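Local coordinates for protein histone acetyltransferase HPA2 and related acetyltransferases (Corynebacterium glutamicum ATCC 13032, PDB 2QEC) that probably transfers acyl groups, most likely acetyl from acetyl-CoA, as a member of the GCN5-related N-acetyltransferase family, at residues A[19-31]-A[126-138]. The protein carries 1 engineered substitution. Numbering follows the deposited sequence.
Sequences DVLVEAFANDPTF and WYLYTVATSSSAR. Engineered in segment 19-31: Thr30 (natural residue Ala). With EDO (1,2-ethanediol), chain D; EDO (1,2-ethanediol), chain G.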
ATOM      1  N   ASP A  19     -12.587 -24.811 -17.253  1.00 45.26           N
ATOM      2  CA  ASP A  19     -13.100 -24.454 -18.581  1.00 44.93           C
ATOM      3  C   ASP A  19     -13.365 -22.967 -18.683  1.00 43.44           C
ATOM      4  O   ASP A  19     -13.063 -22.339 -19.709  1.00 42.51           O
ATOM      5  CB  ASP A  19     -14.420 -25.138 -18.909  1.00 43.08           C
ATOM      6  CG  ASP A  19     -14.280 -26.612 -19.188  1.00 47.58           C
ATOM      7  OD1 ASP A  19     -13.159 -27.099 -19.449  1.00 49.39           O
ATOM      8  OD2 ASP A  19     -15.318 -27.282 -19.118  1.00 48.21           O
ATOM      9  N   VAL A  20     -13.981 -22.409 -17.651  1.00 43.84           N
ATOM     10  CA  VAL A  20     -14.292 -20.952 -17.626  1.00 40.64           C
ATOM     11  C   VAL A  20     -13.028 -20.052 -17.578  1.00 43.92           C
ATOM     12  O   VAL A  20     -12.913 -19.050 -18.302  1.00 43.10           O
ATOM     13  CB  VAL A  20     -15.264 -20.594 -16.467  1.00 46.75           C
ATOM     14  CG1 VAL A  20     -15.455 -19.124 -16.373  1.00 39.72           C
ATOM     15  CG2 VAL A  20     -16.656 -21.243 -16.728  1.00 42.03           C
ATOM     16  N   LEU A  21     -12.075 -20.412 -16.739  1.00 41.87           N
ATOM     17  CA  LEU A  21     -10.796 -19.710 -16.690  1.00 40.68           C
ATOM     18  C   LEU A  21     -10.060 -19.722 -18.038  1.00 43.32           C
ATOM     19  O   LEU A  21      -9.523 -18.715 -18.481  1.00 45.05           O
ATOM     20  CB  LEU A  21      -9.930 -20.328 -15.592  1.00 43.31           C
ATOM     21  CG  LEU A  21     -10.419 -20.063 -14.164  1.00 44.66           C
ATOM     22  CD1 LEU A  21      -9.819 -21.058 -13.148  1.00 43.56           C
ATOM     23  CD2 LEU A  21     -10.157 -18.668 -13.780  1.00 44.11           C
ATOM     24  N   VAL A  22     -10.011 -20.889 -18.659  1.00 44.48           N
ATOM     25  CA  VAL A  22      -9.327 -21.057 -19.934  1.00 44.15           C
ATOM     26  C   VAL A  22      -9.998 -20.205 -21.017  1.00 47.03           C
ATOM     27  O   VAL A  22      -9.314 -19.540 -21.794  1.00 47.21           O
ATOM     28  CB  VAL A  22      -9.298 -22.542 -20.348  1.00 44.76           C
ATOM     29  CG1 VAL A  22      -8.794 -22.695 -21.782  1.00 44.92           C
ATOM     30  CG2 VAL A  22      -8.429 -23.351 -19.373  1.00 41.88           C
ATOM     31  N   GLU A  23     -11.329 -20.246 -21.089  1.00 44.10           N
ATOM     32  CA  GLU A  23     -12.054 -19.477 -22.088  1.00 44.13           C
ATOM     33  C   GLU A  23     -11.782 -18.021 -21.848  1.00 47.40           C
ATOM     34  O   GLU A  23     -11.519 -17.292 -22.779  1.00 49.58           O
ATOM     35  CB  GLU A  23     -13.555 -19.762 -22.037  1.00 46.51           C
ATOM     36  CG  GLU A  23     -14.344 -19.051 -23.126  1.00 51.12           C
ATOM     37  CD  GLU A  23     -15.825 -19.018 -22.852  1.00 62.88           C
ATOM     38  OE1 GLU A  23     -16.237 -18.206 -22.008  1.00 63.11           O
ATOM     39  OE2 GLU A  23     -16.580 -19.777 -23.491  1.00 64.65           O
ATOM     40  N   ALA A  24     -11.805 -17.587 -20.596  1.00 45.54           N
ATOM     41  CA  ALA A  24     -11.616 -16.188 -20.314  1.00 45.79           C
ATOM     42  C   ALA A  24     -10.178 -15.755 -20.678  1.00 46.93           C
ATOM     43  O   ALA A  24      -9.963 -14.681 -21.211  1.00 48.51           O
ATOM     44  CB  ALA A  24     -11.919 -15.889 -18.855  1.00 45.88           C
ATOM     45  N   PHE A  25      -9.192 -16.596 -20.403  1.00 46.44           N
ATOM     46  CA  PHE A  25      -7.805 -16.122 -20.421  1.00 44.82           C
ATOM     47  C   PHE A  25      -6.961 -16.698 -21.562  1.00 43.88           C
ATOM     48  O   PHE A  25      -5.771 -16.460 -21.603  1.00 45.79           O
ATOM     49  CB  PHE A  25      -7.171 -16.359 -19.054  1.00 42.24           C
ATOM     50  CG  PHE A  25      -7.821 -15.556 -17.947  1.00 50.47           C
ATOM     51  CD1 PHE A  25      -7.942 -14.167 -18.052  1.00 53.47           C
ATOM     52  CD2 PHE A  25      -8.335 -16.177 -16.824  1.00 44.46           C
ATOM     53  CE1 PHE A  25      -8.569 -13.437 -17.064  1.00 58.19           C
ATOM     54  CE2 PHE A  25      -8.963 -15.449 -15.837  1.00 46.48           C
ATOM     55  CZ  PHE A  25      -9.083 -14.088 -15.944  1.00 49.28           C
ATOM     56  N   ALA A  26      -7.584 -17.431 -22.484  1.00 45.26           N
ATOM     57  CA  ALA A  26      -6.872 -18.101 -23.550  1.00 46.44           C
ATOM     58  C   ALA A  26      -6.020 -17.144 -24.371  1.00 49.03           C
ATOM     59  O   ALA A  26      -4.987 -17.544 -24.906  1.00 48.72           O
ATOM     60  CB  ALA A  26      -7.845 -18.839 -24.463  1.00 48.35           C
ATOM     61  N   ASN A  27      -6.450 -15.889 -24.490  1.00 49.10           N
ATOM     62  CA  ASN A  27      -5.723 -14.922 -25.312  1.00 53.03           C
ATOM     63  C   ASN A  27      -5.263 -13.733 -24.542  1.00 52.99           C
ATOM     64  O   ASN A  27      -4.905 -12.738 -25.141  1.00 54.18           O
ATOM     65  CB  ASN A  27      -6.571 -14.461 -26.495  1.00 54.99           C
ATOM     66  CG  ASN A  27      -6.839 -15.578 -27.460  1.00 61.00           C
ATOM     67  OD1 ASN A  27      -7.963 -16.070 -27.562  1.00 72.69           O
ATOM     68  ND2 ASN A  27      -5.789 -16.030 -28.148  1.00 70.66           N
ATOM     69  N   ASP A  28      -5.234 -13.859 -23.224  1.00 49.34           N
ATOM     70  CA  ASP A  28      -4.844 -12.765 -22.363  1.00 49.08           C
ATOM     71  C   ASP A  28      -3.328 -12.673 -22.160  1.00 51.15           C
ATOM     72  O   ASP A  28      -2.749 -13.556 -21.549  1.00 50.48           O
ATOM     73  CB  ASP A  28      -5.512 -12.954 -21.010  1.00 49.36           C
ATOM     74  CG  ASP A  28      -5.458 -11.713 -20.154  1.00 54.10           C
ATOM     75  OD1 ASP A  28      -4.409 -11.063 -20.098  1.00 58.90           O
ATOM     76  OD2 ASP A  28      -6.481 -11.400 -19.522  1.00 56.40           O
ATOM     77  N   PRO A  29      -2.692 -11.544 -22.567  1.00 53.35           N
ATOM     78  CA  PRO A  29      -1.247 -11.319 -22.379  1.00 53.71           C
ATOM     79  C   PRO A  29      -0.763 -11.566 -20.964  1.00 52.65           C
ATOM     80  O   PRO A  29       0.381 -11.946 -20.758  1.00 52.77           O
ATOM     81  CB  PRO A  29      -1.075  -9.814 -22.695  1.00 54.26           C
ATOM     82  CG  PRO A  29      -2.184  -9.489 -23.581  1.00 57.67           C
ATOM     83  CD  PRO A  29      -3.333 -10.392 -23.228  1.00 54.52           C
ATOM     84  N   THR A  30      -1.615 -11.283 -20.002  1.00 57.01           N
ATOM     85  CA  THR A  30      -1.305 -11.515 -18.603  1.00 62.73           C
ATOM     86  C   THR A  30      -0.902 -12.979 -18.352  1.00 63.28           C
ATOM     87  O   THR A  30       0.020 -13.237 -17.582  1.00 67.19           O
ATOM     88  CB  THR A  30      -2.485 -11.066 -17.727  1.00 65.79           C
ATOM     89  OG1 THR A  30      -2.504  -9.629 -17.718  1.00 73.45           O
ATOM     90  CG2 THR A  30      -2.367 -11.575 -16.279  1.00 73.19           C
ATOM     91  N   PHE A  31      -1.544 -13.919 -19.044  1.00 59.17           N
ATOM     92  CA  PHE A  31      -1.218 -15.336 -18.884  1.00 57.27           C
ATOM     93  C   PHE A  31      -0.281 -15.856 -19.942  1.00 55.49           C
ATOM     94  O   PHE A  31       0.642 -16.582 -19.628  1.00 56.49           O
ATOM     95  CB  PHE A  31      -2.499 -16.153 -18.803  1.00 56.30           C
ATOM     96  CG  PHE A  31      -3.189 -16.000 -17.504  1.00 57.12           C
ATOM     97  CD1 PHE A  31      -2.800 -16.764 -16.420  1.00 51.74           C
ATOM     98  CD2 PHE A  31      -4.206 -15.058 -17.346  1.00 48.20           C
ATOM     99  CE1 PHE A  31      -3.426 -16.609 -15.212  1.00 54.00           C
ATOM    100  CE2 PHE A  31      -4.849 -14.902 -16.134  1.00 56.45           C
ATOM    101  CZ  PHE A  31      -4.457 -15.669 -15.059  1.00 56.81           C
ATOM    102  N   TRP A 126      -6.568  -9.756   1.919  1.00 38.16           N
ATOM    103  CA  TRP A 126      -7.082 -10.681   0.902  1.00 37.08           C
ATOM    104  C   TRP A 126      -6.473 -10.337  -0.461  1.00 40.67           C
ATOM    105  O   TRP A 126      -6.142  -9.205  -0.708  1.00 41.22           O
ATOM    106  CB  TRP A 126      -8.594 -10.567   0.772  1.00 41.98           C
ATOM    107  CG  TRP A 126      -9.343 -11.038   1.971  1.00 39.13           C
ATOM    108  CD1 TRP A 126      -9.478 -10.393   3.180  1.00 39.49           C
ATOM    109  CD2 TRP A 126      -9.992 -12.276   2.100  1.00 33.20           C
ATOM    110  NE1 TRP A 126     -10.215 -11.169   4.045  1.00 40.82           N
ATOM    111  CE2 TRP A 126     -10.565 -12.323   3.384  1.00 35.14           C
ATOM    112  CE3 TRP A 126     -10.218 -13.365   1.202  1.00 38.42           C
ATOM    113  CZ2 TRP A 126     -11.317 -13.409   3.814  1.00 41.49           C
ATOM    114  CZ3 TRP A 126     -10.945 -14.428   1.646  1.00 41.74           C
ATOM    115  CH2 TRP A 126     -11.500 -14.441   2.928  1.00 38.77           C
ATOM    116  N   TYR A 127      -6.311 -11.326  -1.336  1.00 37.74           N
ATOM    117  CA  TYR A 127      -5.849 -11.070  -2.704  1.00 35.24           C
ATOM    118  C   TYR A 127      -6.869 -11.632  -3.649  1.00 39.17           C
ATOM    119  O   TYR A 127      -7.108 -12.798  -3.580  1.00 36.72           O
ATOM    120  CB  TYR A 127      -4.516 -11.780  -2.946  1.00 35.08           C
ATOM    121  CG  TYR A 127      -3.932 -11.778  -4.353  1.00 31.46           C
ATOM    122  CD1 TYR A 127      -4.020 -10.668  -5.182  1.00 40.73           C
ATOM    123  CD2 TYR A 127      -3.272 -12.907  -4.850  1.00 41.71           C
ATOM    124  CE1 TYR A 127      -3.491 -10.671  -6.437  1.00 38.14           C
ATOM    125  CE2 TYR A 127      -2.732 -12.909  -6.098  1.00 37.08           C
ATOM    126  CZ  TYR A 127      -2.825 -11.788  -6.882  1.00 36.25           C
ATOM    127  OH  TYR A 127      -2.303 -11.794  -8.143  1.00 40.01           O
ATOM    128  N   LEU A 128      -7.400 -10.792  -4.525  1.00 40.29           N
ATOM    129  CA  LEU A 128      -8.209 -11.234  -5.647  1.00 40.13           C
ATOM    130  C   LEU A 128      -7.289 -11.505  -6.809  1.00 38.74           C
ATOM    131  O   LEU A 128      -6.801 -10.557  -7.441  1.00 39.64           O
ATOM    132  CB  LEU A 128      -9.243 -10.173  -6.002  1.00 41.02           C
ATOM    133  CG  LEU A 128     -10.075 -10.541  -7.237  1.00 41.69           C
ATOM    134  CD1 LEU A 128     -10.734 -11.903  -7.053  1.00 42.87           C
ATOM    135  CD2 LEU A 128     -11.067  -9.435  -7.502  1.00 42.31           C
ATOM    136  N   TYR A 129      -7.056 -12.796  -7.070  1.00 37.04           N
ATOM    137  CA  TYR A 129      -6.104 -13.291  -8.067  1.00 37.69           C
ATOM    138  C   TYR A 129      -6.690 -13.160  -9.439  1.00 42.42           C
ATOM    139  O   TYR A 129      -6.076 -12.575 -10.362  1.00 36.47           O
ATOM    140  CB  TYR A 129      -5.665 -14.729  -7.758  1.00 40.14           C
ATOM    141  CG  TYR A 129      -5.010 -15.495  -8.898  1.00 42.65           C
ATOM    142  CD1 TYR A 129      -3.908 -14.984  -9.592  1.00 46.70           C
ATOM    143  CD2 TYR A 129      -5.485 -16.728  -9.294  1.00 41.19           C
ATOM    144  CE1 TYR A 129      -3.318 -15.717 -10.664  1.00 38.61           C
ATOM    145  CE2 TYR A 129      -4.900 -17.426 -10.333  1.00 39.59           C
ATOM    146  CZ  TYR A 129      -3.817 -16.901 -11.014  1.00 42.23           C
ATOM    147  OH  TYR A 129      -3.248 -17.637 -12.045  1.00 43.38           O
ATOM    148  N   THR A 130      -7.897 -13.694  -9.611  1.00 42.83           N
ATOM    149  CA  THR A 130      -8.506 -13.644 -10.889  1.00 44.88           C
ATOM    150  C   THR A 130     -10.035 -13.663 -10.758  1.00 45.61           C
ATOM    151  O   THR A 130     -10.595 -14.275  -9.822  1.00 39.22           O
ATOM    152  CB  THR A 130      -7.947 -14.792 -11.761  1.00 49.23           C
ATOM    153  OG1 THR A 130      -8.157 -14.495 -13.135  1.00 61.88           O
ATOM    154  CG2 THR A 130      -8.560 -16.112 -11.390  1.00 44.18           C
ATOM    155  N   VAL A 131     -10.677 -12.969 -11.693  1.00 45.56           N
ATOM    156  CA  VAL A 131     -12.128 -13.004 -11.878  1.00 45.00           C
ATOM    157  C   VAL A 131     -12.396 -13.213 -13.345  1.00 44.02           C
ATOM    158  O   VAL A 131     -11.876 -12.506 -14.202  1.00 39.75           O
ATOM    159  CB  VAL A 131     -12.828 -11.730 -11.248  1.00 49.35           C
ATOM    160  CG1 VAL A 131     -12.227 -10.463 -11.764  1.00 57.61           C
ATOM    161  CG2 VAL A 131     -14.341 -11.720 -11.532  1.00 55.17           C
ATOM    162  N   ALA A 132     -13.160 -14.260 -13.675  1.00 37.62           N
ATOM    163  CA  ALA A 132     -13.411 -14.610 -15.015  1.00 38.81           C
ATOM    164  C   ALA A 132     -14.889 -14.821 -15.219  1.00 39.86           C
ATOM    165  O   ALA A 132     -15.562 -15.369 -14.338  1.00 38.04           O
ATOM    166  CB  ALA A 132     -12.657 -15.899 -15.342  1.00 40.92           C
ATOM    167  N   THR A 133     -15.358 -14.387 -16.380  1.00 38.61           N
ATOM    168  CA  THR A 133     -16.755 -14.455 -16.816  1.00 40.36           C
ATOM    169  C   THR A 133     -16.799 -15.250 -18.096  1.00 43.01           C
ATOM    170  O   THR A 133     -15.974 -15.021 -18.984  1.00 43.79           O
ATOM    171  CB  THR A 133     -17.293 -13.028 -17.132  1.00 41.49           C
ATOM    172  OG1 THR A 133     -17.294 -12.261 -15.919  1.00 44.49           O
ATOM    173  CG2 THR A 133     -18.706 -13.032 -17.698  1.00 44.99           C
ATOM    174  N   SER A 134     -17.778 -16.137 -18.236  1.00 43.74           N
ATOM    175  CA  SER A 134     -17.976 -16.842 -19.506  1.00 43.18           C
ATOM    176  C   SER A 134     -18.331 -15.859 -20.627  1.00 43.08           C
ATOM    177  O   SER A 134     -19.005 -14.858 -20.392  1.00 40.36           O
ATOM    178  CB  SER A 134     -19.100 -17.902 -19.430  1.00 45.93           C
ATOM    179  OG  SER A 134     -18.781 -18.838 -18.459  1.00 51.77           O
ATOM    180  N   SER A 135     -17.903 -16.172 -21.846  1.00 46.32           N
ATOM    181  CA  SER A 135     -18.158 -15.305 -22.995  1.00 51.02           C
ATOM    182  C   SER A 135     -19.656 -15.135 -23.182  1.00 52.10           C
ATOM    183  O   SER A 135     -20.162 -14.013 -23.374  1.00 51.90           O
ATOM    184  CB  SER A 135     -17.553 -15.911 -24.278  1.00 53.37           C
ATOM    185  OG  SER A 135     -16.188 -16.261 -24.065  1.00 52.79           O
ATOM    186  N   SER A 136     -20.349 -16.268 -23.116  1.00 49.97           N
ATOM    187  CA  SER A 136     -21.793 -16.310 -23.181  1.00 49.23           C
ATOM    188  C   SER A 136     -22.500 -15.417 -22.156  1.00 48.43           C
ATOM    189  O   SER A 136     -23.637 -15.043 -22.377  1.00 50.81           O
ATOM    190  CB  SER A 136     -22.281 -17.760 -23.019  1.00 48.12           C
ATOM    191  OG  SER A 136     -22.100 -18.198 -21.683  1.00 54.00           O
ATOM    192  N   ALA A 137     -21.841 -15.063 -21.054  1.00 47.98           N
ATOM    193  CA  ALA A 137     -22.501 -14.334 -19.973  1.00 47.46           C
ATOM    194  C   ALA A 137     -21.951 -12.925 -19.833  1.00 48.71           C
ATOM    195  O   ALA A 137     -22.148 -12.300 -18.806  1.00 46.84           O
ATOM    196  CB  ALA A 137     -22.351 -15.097 -18.651  1.00 45.62           C
ATOM    197  N   ARG A 138     -21.269 -12.421 -20.865  1.00 52.22           N
ATOM    198  CA  ARG A 138     -20.735 -11.036 -20.849  1.00 56.31           C
ATOM    199  C   ARG A 138     -21.903 -10.045 -20.716  1.00 52.03           C
ATOM    200  O   ARG A 138     -22.986 -10.289 -21.217  1.00 50.39           O
ATOM    201  CB  ARG A 138     -19.937 -10.780 -22.141  1.00 57.64           C
ATOM    202  CG  ARG A 138     -19.217  -9.444 -22.187  1.00 64.57           C
ATOM    203  CD  ARG A 138     -18.668  -9.064 -23.569  1.00 66.85           C
ATOM    204  NE  ARG A 138     -19.519  -9.505 -24.676  1.00 83.62           N
ATOM    205  CZ  ARG A 138     -20.671  -8.937 -25.045  1.00 87.20           C
ATOM    206  NH1 ARG A 138     -21.166  -7.882 -24.389  1.00 88.83           N
ATOM    207  NH2 ARG A 138     -21.345  -9.443 -26.076  1.00 87.20           N
TER
HETATM  208  C1  EDO D 206      -8.995  -8.788 -11.024  1.00 61.45           C
HETATM  209  O1  EDO D 206      -7.841  -7.950 -10.990  1.00 58.17           O
HETATM  210  C2  EDO D 206      -8.584 -10.241 -11.258  1.00 60.46           C
HETATM  211  O2  EDO D 206      -8.891 -10.696 -12.603  1.00 59.81           O
HETATM  212  C1  EDO G 209     -15.200  -8.825 -14.157  1.00 69.96           C
HETATM  213  O1  EDO G 209     -14.582  -7.756 -13.405  1.00 74.78           O
HETATM  214  C2  EDO G 209     -14.249  -9.556 -15.119  1.00 73.69           C
HETATM  215  O2  EDO G 209     -14.793 -10.819 -15.579  1.00 59.81           O
HETATM  216  O   HOH W   1     -19.080 -18.936 -23.059  1.00 54.23           O
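Helix 19-25 crosses strand 126-133 almost at a right angle (87°), their axes 7.5 Å apart, with Ala24 set against Ala132 and Val20 against Ser134. The Ala132 methyl is the middle of the apolar contact: Ala24 CB meets it at 3.6 Å, while Leu21 CD2 and Phe25 CE2 approach it from the helix. Phe25 has its ring between the Ala24 methyl on one face and Phe31 CE2 on the other, and the ring passes Thr130 so that CE2 and CZ both lie 3.0 Å from OG1. Thr130 OG1 stands anti to the backbone N (chi1 -159°), leaving CG2 to meet Leu21 CD2. In the GNAT fold this is the strand that, as in relatives, parts from its parallel neighbour 159-163 where acetyl-CoA would probably bind; a classic beta bulge at Tyr129 and Thr130, opposite Leu78, is consistent with that site. One ethanediol, probably from the crystallisation liquor like the second, takes a weak bond from Val131 N at the strand's edge; the other is bonded to Thr133 OG1, on a side chain that points away from the helix. Tyr129 OH reaches the edge of the Phe31 ring, 3.3 Å from CE1, and is hydrogen-bonded to Gln52. Just past the C-terminal end of the strand, extended Glu23 receives Ser135 N on the syn side of OE1, a short bond (2.6 Å) tilted 33° out of the carboxylate plane; Ser135 OG adds a weak bond, and a water links OE2 to Ser136 N.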